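Local coordinates for TRAP dicarboxylate transporter-DctP subunit (Marinobacter aquaeolei, PDB 4PFI), which probably captures a small organic solute, perhaps a dicarboxylate, in the periplasm and delivers it to a TRAP membrane transporter, at residues Q56-I69 / Q262-L274. Numbering follows the deposited sequence.
Sequences QFREQVEALSGGRI and QERKWLEETIAQL
Phe57 is the apolar knob of this contact, set among Leu267, Thr270, Ile271 and Leu274. Its CG stands anti to the backbone N (chi1 177°), which carries the ring across to the other helix. There CZ meets Leu267 CD1 at 3.6 Å, near the ring plane. Thr270 returns the packing as a knob among Phe57, Gln60, Val61 and Leu64.

The Trp266 indole lies against the end of helix 49-65. Leu64 CB and Ser65 CA make CH-pi contacts over one face, Ser65 CA lying 3.9 Å from the centroid of the Trp266 six-membered ring. Ile69 CD1 touches the indole edge in plane, 3.6 Å from Trp266 CE3.

Helical segments 56-65 and 263-274 run roughly antiparallel, at 142°, in the lobe of this solute-binding fold that contains parallel strands 37-41 and 70-74. Trp38 of strand 37-41 also touches Phe57, Ile69 and Leu267.

Polar links are few. Arg68 NH1 donates to Gln262 OE1 (2.8 Å) from above the amide carbonyl plane. A long salt bridge joins Arg68 NH1 to Glu263 OE1 (3.9 Å), and Trp266 CH2 lies over one guanidinium face, toward its rim. Between the helices, a water donates to Thr270 OG1 and accepts from Gln60 NE2. Within its own helix, Thr270 OG1 donates to Trp266 O (2.7 Å).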
ATOM      1  N   GLN A  56      -7.810 -13.497   9.430  1.00 27.18           N
ATOM      2  CA  GLN A  56      -7.873 -13.145  10.831  1.00 27.50           C
ATOM      3  C   GLN A  56      -9.141 -12.354  11.156  1.00 32.84           C
ATOM      4  O   GLN A  56      -9.721 -12.518  12.235  1.00 31.30           O
ATOM      5  CB  GLN A  56      -6.665 -12.306  11.204  1.00 26.57           C
ATOM      6  CG  GLN A  56      -5.365 -13.057  11.143  1.00 34.96           C
ATOM      7  CD  GLN A  56      -5.190 -13.917  12.367  1.00 45.30           C
ATOM      8  OE1 GLN A  56      -5.351 -15.138  12.303  1.00 48.99           O
ATOM      9  NE2 GLN A  56      -4.899 -13.282  13.511  1.00 45.35           N
ATOM     10  N   PHE A  57      -9.551 -11.483  10.238  1.00 26.77           N
ATOM     11  CA  PHE A  57     -10.763 -10.690  10.426  1.00 28.19           C
ATOM     12  C   PHE A  57     -11.982 -11.614  10.450  1.00 31.48           C
ATOM     13  O   PHE A  57     -12.901 -11.420  11.244  1.00 31.17           O
ATOM     14  CB  PHE A  57     -10.917  -9.663   9.307  1.00 27.91           C
ATOM     15  CG  PHE A  57     -12.180  -8.846   9.380  1.00 28.09           C
ATOM     16  CD1 PHE A  57     -12.258  -7.732  10.211  1.00 30.13           C
ATOM     17  CD2 PHE A  57     -13.274  -9.165   8.596  1.00 29.32           C
ATOM     18  CE1 PHE A  57     -13.408  -6.957  10.268  1.00 32.61           C
ATOM     19  CE2 PHE A  57     -14.437  -8.396   8.643  1.00 32.34           C
ATOM     20  CZ  PHE A  57     -14.510  -7.293   9.481  1.00 32.82           C
ATOM     21  N   ARG A  58     -11.960 -12.632   9.589  1.00 31.37           N
ATOM     22  CA  ARG A  58     -13.044 -13.603   9.514  1.00 34.26           C
ATOM     23  C   ARG A  58     -13.141 -14.393  10.795  1.00 32.94           C
ATOM     24  O   ARG A  58     -14.211 -14.460  11.389  1.00 35.94           O
ATOM     25  CB  ARG A  58     -12.854 -14.566   8.327  1.00 35.39           C
ATOM     26  CG  ARG A  58     -13.931 -15.657   8.203  1.00 35.15           C
ATOM     27  CD  ARG A  58     -13.716 -16.530   6.989  1.00 33.94           C
ATOM     28  NE  ARG A  58     -12.384 -17.118   7.045  1.00 43.19           N
ATOM     29  CZ  ARG A  58     -11.697 -17.542   5.983  1.00 46.75           C
ATOM     30  NH1 ARG A  58     -12.231 -17.467   4.767  1.00 46.29           N
ATOM     31  NH2 ARG A  58     -10.473 -18.053   6.138  1.00 45.51           N
ATOM     32  N   GLU A  59     -12.027 -14.997  11.215  1.00 29.33           N
ATOM     33  CA  GLU A  59     -12.027 -15.867  12.394  1.00 34.14           C
ATOM     34  C   GLU A  59     -12.506 -15.117  13.624  1.00 37.13           C
ATOM     35  O   GLU A  59     -13.278 -15.644  14.415  1.00 40.90           O
ATOM     36  CB  GLU A  59     -10.638 -16.441  12.658  1.00 35.65           C
ATOM     37  CG  GLU A  59     -10.309 -17.584  11.744  1.00 42.95           C
ATOM     38  CD  GLU A  59      -8.828 -17.936  11.730  1.00 51.41           C
ATOM     39  OE1 GLU A  59      -7.989 -17.045  12.000  1.00 51.89           O
ATOM     40  OE2 GLU A  59      -8.495 -19.112  11.437  1.00 55.08           O
ATOM     41  N   GLN A  60     -12.054 -13.874  13.754  1.00 36.10           N
ATOM     42  CA  GLN A  60     -12.365 -13.034  14.902  1.00 34.56           C
ATOM     43  C   GLN A  60     -13.829 -12.625  14.911  1.00 31.91           C
ATOM     44  O   GLN A  60     -14.511 -12.757  15.923  1.00 34.86           O
ATOM     45  CB  GLN A  60     -11.500 -11.772  14.894  1.00 33.58           C
ATOM     46  CG  GLN A  60     -11.641 -10.896  16.144  1.00 40.80           C
ATOM     47  CD  GLN A  60     -11.154 -11.592  17.402  1.00 48.00           C
ATOM     48  OE1 GLN A  60     -10.499 -12.632  17.318  1.00 51.60           O
ATOM     49  NE2 GLN A  60     -11.460 -11.023  18.576  1.00 46.68           N
ATOM     50  N   VAL A  61     -14.307 -12.100  13.797  1.00 31.45           N
ATOM     51  CA  VAL A  61     -15.688 -11.650  13.729  1.00 32.55           C
ATOM     52  C   VAL A  61     -16.711 -12.796  13.929  1.00 36.90           C
ATOM     53  O   VAL A  61     -17.744 -12.600  14.560  1.00 39.52           O
ATOM     54  CB  VAL A  61     -15.959 -10.885  12.427  1.00 31.86           C
ATOM     55  CG1 VAL A  61     -17.433 -10.827  12.126  1.00 32.90           C
ATOM     56  CG2 VAL A  61     -15.391  -9.488  12.556  1.00 33.53           C
ATOM     57  N   GLU A  62     -16.411 -13.984  13.419  1.00 37.58           N
ATOM     58  CA  GLU A  62     -17.312 -15.122  13.553  1.00 40.11           C
ATOM     59  C   GLU A  62     -17.372 -15.586  15.015  1.00 43.77           C
ATOM     60  O   GLU A  62     -18.449 -15.895  15.539  1.00 46.69           O
ATOM     61  CB  GLU A  62     -16.877 -16.251  12.605  1.00 38.07           C
ATOM     62  CG  GLU A  62     -17.047 -15.865  11.104  1.00 54.57           C
ATOM     63  CD  GLU A  62     -16.788 -17.005  10.113  1.00 53.56           C
ATOM     64  OE1 GLU A  62     -16.136 -18.009  10.481  1.00 53.98           O
ATOM     65  OE2 GLU A  62     -17.228 -16.885   8.947  1.00 52.96           O
ATOM     66  N   ALA A  63     -16.225 -15.584  15.686  1.00 42.00           N
ATOM     67  CA  ALA A  63     -16.165 -15.985  17.089  1.00 42.99           C
ATOM     68  C   ALA A  63     -16.829 -14.963  18.042  1.00 43.89           C
ATOM     69  O   ALA A  63     -17.432 -15.355  19.031  1.00 47.85           O
ATOM     70  CB  ALA A  63     -14.719 -16.244  17.497  1.00 37.92           C
ATOM     71  N   LEU A  64     -16.710 -13.670  17.731  1.00 39.54           N
ATOM     72  CA  LEU A  64     -17.333 -12.592  18.515  1.00 40.01           C
ATOM     73  C   LEU A  64     -18.846 -12.583  18.362  1.00 42.83           C
ATOM     74  O   LEU A  64     -19.581 -12.296  19.314  1.00 45.75           O
ATOM     75  CB  LEU A  64     -16.842 -11.219  18.054  1.00 38.49           C
ATOM     76  CG  LEU A  64     -15.402 -10.817  18.369  1.00 37.02           C
ATOM     77  CD1 LEU A  64     -14.948  -9.728  17.407  1.00 34.00           C
ATOM     78  CD2 LEU A  64     -15.276 -10.359  19.810  1.00 39.15           C
ATOM     79  N   SER A  65     -19.288 -12.882  17.146  1.00 39.87           N
ATOM     80  CA  SER A  65     -20.676 -12.769  16.746  1.00 39.75           C
ATOM     81  C   SER A  65     -21.463 -14.046  17.072  1.00 46.89           C
ATOM     82  O   SER A  65     -22.684 -14.065  16.947  1.00 44.01           O
ATOM     83  CB  SER A  65     -20.759 -12.474  15.241  1.00 37.30           C
ATOM     84  OG  SER A  65     -20.554 -13.649  14.472  1.00 36.80           O
ATOM     85  N   GLY A  66     -20.756 -15.102  17.477  1.00 47.28           N
ATOM     86  CA  GLY A  66     -21.382 -16.377  17.767  1.00 47.64           C
ATOM     87  C   GLY A  66     -22.070 -16.977  16.560  1.00 47.92           C
ATOM     88  O   GLY A  66     -23.134 -17.574  16.684  1.00 50.48           O
ATOM     89  N   GLY A  67     -21.475 -16.828  15.385  1.00 43.13           N
ATOM     90  CA  GLY A  67     -22.071 -17.375  14.174  1.00 41.99           C
ATOM     91  C   GLY A  67     -23.176 -16.535  13.546  1.00 44.67           C
ATOM     92  O   GLY A  67     -23.581 -16.810  12.422  1.00 46.14           O
ATOM     93  N   ARG A  68     -23.651 -15.517  14.265  1.00 43.40           N
ATOM     94  CA  ARG A  68     -24.653 -14.576  13.762  1.00 45.30           C
ATOM     95  C   ARG A  68     -24.139 -13.805  12.521  1.00 48.12           C
ATOM     96  O   ARG A  68     -24.923 -13.297  11.717  1.00 46.26           O
ATOM     97  CB  ARG A  68     -25.043 -13.595  14.884  1.00 51.06           C
ATOM     98  CG  ARG A  68     -26.181 -12.636  14.544  1.00 55.54           C
ATOM     99  CD  ARG A  68     -26.052 -11.285  15.269  1.00 57.55           C
ATOM    100  NE  ARG A  68     -26.220 -11.391  16.719  1.00 61.91           N
ATOM    101  CZ  ARG A  68     -26.228 -10.349  17.550  1.00 61.60           C
ATOM    102  NH1 ARG A  68     -26.067  -9.116  17.069  1.00 60.67           N
ATOM    103  NH2 ARG A  68     -26.393 -10.539  18.860  1.00 58.54           N
ATOM    104  N   ILE A  69     -22.816 -13.721  12.375  1.00 47.99           N
ATOM    105  CA  ILE A  69     -22.208 -13.078  11.210  1.00 41.84           C
ATOM    106  C   ILE A  69     -21.142 -13.978  10.618  1.00 36.39           C
ATOM    107  O   ILE A  69     -20.222 -14.395  11.295  1.00 35.28           O
ATOM    108  CB  ILE A  69     -21.596 -11.706  11.559  1.00 41.35           C
ATOM    109  CG1 ILE A  69     -22.710 -10.694  11.829  1.00 42.02           C
ATOM    110  CG2 ILE A  69     -20.688 -11.191  10.423  1.00 41.12           C
ATOM    111  CD1 ILE A  69     -22.311  -9.592  12.792  1.00 42.47           C
ATOM    112  N   GLN A 262     -23.760  -2.565  18.003  1.00 68.40           N
ATOM    113  CA  GLN A 262     -23.021  -3.743  18.447  1.00 64.78           C
ATOM    114  C   GLN A 262     -22.117  -4.305  17.356  1.00 60.21           C
ATOM    115  O   GLN A 262     -20.940  -4.588  17.588  1.00 56.11           O
ATOM    116  CB  GLN A 262     -23.972  -4.846  18.889  1.00 65.84           C
ATOM    117  CG  GLN A 262     -23.244  -6.058  19.436  1.00 67.99           C
ATOM    118  CD  GLN A 262     -24.179  -7.190  19.784  1.00 73.87           C
ATOM    119  OE1 GLN A 262     -25.202  -7.379  19.130  1.00 74.85           O
ATOM    120  NE2 GLN A 262     -23.838  -7.952  20.823  1.00 76.09           N
ATOM    121  N   GLU A 263     -22.683  -4.492  16.172  1.00 58.09           N
ATOM    122  CA  GLU A 263     -21.933  -5.044  15.060  1.00 58.88           C
ATOM    123  C   GLU A 263     -20.888  -4.037  14.592  1.00 53.37           C
ATOM    124  O   GLU A 263     -19.791  -4.417  14.218  1.00 48.50           O
ATOM    125  CB  GLU A 263     -22.879  -5.422  13.932  1.00 62.98           C
ATOM    126  CG  GLU A 263     -23.854  -6.494  14.345  1.00 71.26           C
ATOM    127  CD  GLU A 263     -24.975  -6.673  13.354  1.00 74.90           C
ATOM    128  OE1 GLU A 263     -26.069  -7.111  13.777  1.00 79.54           O
ATOM    129  OE2 GLU A 263     -24.766  -6.367  12.160  1.00 70.84           O
ATOM    130  N   ARG A 264     -21.227  -2.755  14.666  1.00 49.36           N
ATOM    131  CA  ARG A 264     -20.307  -1.682  14.314  1.00 51.24           C
ATOM    132  C   ARG A 264     -19.129  -1.657  15.277  1.00 55.51           C
ATOM    133  O   ARG A 264     -18.064  -1.147  14.946  1.00 57.90           O
ATOM    134  CB  ARG A 264     -21.022  -0.329  14.345  1.00 54.07           C
ATOM    135  CG  ARG A 264     -20.209   0.835  13.784  1.00 57.32           C
ATOM    136  CD  ARG A 264     -20.948   2.158  13.866  1.00 62.80           C
ATOM    137  NE  ARG A 264     -22.294   2.074  13.304  1.00 72.76           N
ATOM    138  CZ  ARG A 264     -23.083   3.119  13.068  1.00 78.91           C
ATOM    139  NH1 ARG A 264     -22.666   4.353  13.331  1.00 81.36           N
ATOM    140  NH2 ARG A 264     -24.291   2.929  12.557  1.00 80.06           N
ATOM    141  N   LYS A 265     -19.319  -2.198  16.475  1.00 55.96           N
ATOM    142  CA  LYS A 265     -18.222  -2.310  17.422  1.00 54.93           C
ATOM    143  C   LYS A 265     -17.394  -3.550  17.119  1.00 53.03           C
ATOM    144  O   LYS A 265     -16.183  -3.531  17.260  1.00 53.53           O
ATOM    145  CB  LYS A 265     -18.742  -2.343  18.857  1.00 59.14           C
ATOM    146  CG  LYS A 265     -18.884  -0.966  19.470  1.00 63.20           C
ATOM    147  CD  LYS A 265     -19.737  -0.999  20.728  1.00 68.88           C
ATOM    148  CE  LYS A 265     -19.213  -1.999  21.743  1.00 71.32           C
ATOM    149  NZ  LYS A 265     -20.123  -2.089  22.913  1.00 74.46           N
ATOM    150  N   TRP A 266     -18.054  -4.624  16.700  1.00 52.01           N
ATOM    151  CA  TRP A 266     -17.358  -5.836  16.287  1.00 53.01           C
ATOM    152  C   TRP A 266     -16.463  -5.499  15.094  1.00 51.14           C
ATOM    153  O   TRP A 266     -15.286  -5.846  15.060  1.00 51.86           O
ATOM    154  CB  TRP A 266     -18.370  -6.910  15.896  1.00 56.33           C
ATOM    155  CG  TRP A 266     -19.082  -7.513  17.067  1.00 61.23           C
ATOM    156  CD1 TRP A 266     -18.699  -7.452  18.375  1.00 62.03           C
ATOM    157  CD2 TRP A 266     -20.303  -8.262  17.042  1.00 59.54           C
ATOM    158  NE1 TRP A 266     -19.601  -8.121  19.167  1.00 61.70           N
ATOM    159  CE2 TRP A 266     -20.595  -8.628  18.374  1.00 62.45           C
ATOM    160  CE3 TRP A 266     -21.175  -8.663  16.026  1.00 59.49           C
ATOM    161  CZ2 TRP A 266     -21.720  -9.378  18.716  1.00 63.65           C
ATOM    162  CZ3 TRP A 266     -22.296  -9.406  16.368  1.00 60.57           C
ATOM    163  CH2 TRP A 266     -22.556  -9.755  17.702  1.00 62.28           C
ATOM    164  N   LEU A 267     -17.047  -4.793  14.136  1.00 46.49           N
ATOM    165  CA  LEU A 267     -16.349  -4.302  12.964  1.00 43.52           C
ATOM    166  C   LEU A 267     -15.173  -3.398  13.359  1.00 42.31           C
ATOM    167  O   LEU A 267     -14.022  -3.705  13.044  1.00 37.00           O
ATOM    168  CB  LEU A 267     -17.336  -3.544  12.079  1.00 39.56           C
ATOM    169  CG  LEU A 267     -16.843  -2.995  10.741  1.00 41.23           C
ATOM    170  CD1 LEU A 267     -16.110  -4.052   9.913  1.00 36.35           C
ATOM    171  CD2 LEU A 267     -18.034  -2.427   9.962  1.00 40.18           C
ATOM    172  N   GLU A 268     -15.458  -2.301  14.062  1.00 42.34           N
ATOM    173  CA  GLU A 268     -14.429  -1.306  14.363  1.00 47.61           C
ATOM    174  C   GLU A 268     -13.349  -1.746  15.372  1.00 47.63           C
ATOM    175  O   GLU A 268     -12.185  -1.353  15.238  1.00 46.66           O
ATOM    176  CB  GLU A 268     -15.056   0.025  14.796  1.00 50.30           C
ATOM    177  CG  GLU A 268     -15.628   0.814  13.629  1.00 56.10           C
ATOM    178  CD  GLU A 268     -15.928   2.268  13.970  1.00 65.50           C
ATOM    179  OE1 GLU A 268     -16.552   2.527  15.025  1.00 71.51           O
ATOM    180  OE2 GLU A 268     -15.538   3.158  13.178  1.00 65.94           O
ATOM    181  N   GLU A 269     -13.719  -2.553  16.362  1.00 44.73           N
ATOM    182  CA  GLU A 269     -12.762  -3.009  17.373  1.00 44.34           C
ATOM    183  C   GLU A 269     -11.810  -4.064  16.799  1.00 44.04           C
ATOM    184  O   GLU A 269     -10.639  -4.132  17.174  1.00 43.85           O
ATOM    185  CB  GLU A 269     -13.478  -3.593  18.591  1.00 48.36           C
ATOM    186  CG  GLU A 269     -13.968  -2.557  19.592  1.00 60.04           C
ATOM    187  CD  GLU A 269     -14.761  -3.177  20.743  1.00 68.32           C
ATOM    188  OE1 GLU A 269     -15.107  -4.379  20.661  1.00 67.88           O
ATOM    189  OE2 GLU A 269     -15.039  -2.462  21.734  1.00 73.07           O
ATOM    190  N   THR A 270     -12.331  -4.897  15.906  1.00 40.32           N
ATOM    191  CA  THR A 270     -11.517  -5.913  15.257  1.00 38.69           C
ATOM    192  C   THR A 270     -10.495  -5.280  14.326  1.00 36.75           C
ATOM    193  O   THR A 270      -9.336  -5.670  14.326  1.00 37.22           O
ATOM    194  CB  THR A 270     -12.362  -6.880  14.441  1.00 37.47           C
ATOM    195  OG1 THR A 270     -13.239  -7.586  15.322  1.00 41.99           O
ATOM    196  CG2 THR A 270     -11.457  -7.858  13.712  1.00 34.94           C
ATOM    197  N   ILE A 271     -10.939  -4.315  13.527  1.00 37.07           N
ATOM    198  CA  ILE A 271     -10.051  -3.567  12.644  1.00 37.29           C
ATOM    199  C   ILE A 271      -8.944  -2.931  13.484  1.00 39.99           C
ATOM    200  O   ILE A 271      -7.771  -2.876  13.074  1.00 38.88           O
ATOM    201  CB  ILE A 271     -10.807  -2.461  11.889  1.00 33.82           C
ATOM    202  CG1 ILE A 271     -11.776  -3.062  10.871  1.00 35.90           C
ATOM    203  CG2 ILE A 271      -9.844  -1.546  11.174  1.00 36.74           C
ATOM    204  CD1 ILE A 271     -11.154  -4.100   9.952  1.00 37.38           C
ATOM    205  N   ALA A 272      -9.333  -2.466  14.668  1.00 35.70           N
ATOM    206  CA  ALA A 272      -8.436  -1.792  15.591  1.00 37.95           C
ATOM    207  C   ALA A 272      -7.385  -2.756  16.124  1.00 39.29           C
ATOM    208  O   ALA A 272      -6.212  -2.410  16.194  1.00 46.73           O
ATOM    209  CB  ALA A 272      -9.243  -1.167  16.751  1.00 40.10           C
ATOM    210  N   GLN A 273      -7.808  -3.964  16.490  1.00 39.69           N
ATOM    211  CA  GLN A 273      -6.917  -4.998  17.002  1.00 38.02           C
ATOM    212  C   GLN A 273      -5.940  -5.437  15.932  1.00 43.25           C
ATOM    213  O   GLN A 273      -4.754  -5.624  16.186  1.00 47.74           O
ATOM    214  CB  GLN A 273      -7.717  -6.232  17.419  1.00 45.71           C
ATOM    215  CG  GLN A 273      -8.240  -6.216  18.857  1.00 57.99           C
ATOM    216  CD  GLN A 273      -8.628  -7.604  19.347  1.00 65.37           C
ATOM    217  OE1 GLN A 273      -8.165  -8.616  18.807  1.00 68.30           O
ATOM    218  NE2 GLN A 273      -9.478  -7.662  20.368  1.00 65.84           N
ATOM    219  N   LEU A 274      -6.459  -5.619  14.726  1.00 40.86           N
ATOM    220  CA  LEU A 274      -5.697  -6.226  13.660  1.00 39.41           C
ATOM    221  C   LEU A 274      -4.635  -5.275  13.138  1.00 40.58           C
ATOM    222  O   LEU A 274      -3.784  -5.668  12.348  1.00 37.01           O
ATOM    223  CB  LEU A 274      -6.632  -6.657  12.534  1.00 35.75           C
ATOM    224  CG  LEU A 274      -7.553  -7.829  12.900  1.00 36.97           C
ATOM    225  CD1 LEU A 274      -8.338  -8.283  11.675  1.00 34.26           C
ATOM    226  CD2 LEU A 274      -6.751  -8.977  13.503  1.00 31.90           C
TER
HETATM  227  O   HOH W   1     -11.869  -8.097  17.893  1.00 31.19           O
HETATM  228  O   HOH W   2     -11.091 -10.261  21.552  1.00 36.83           O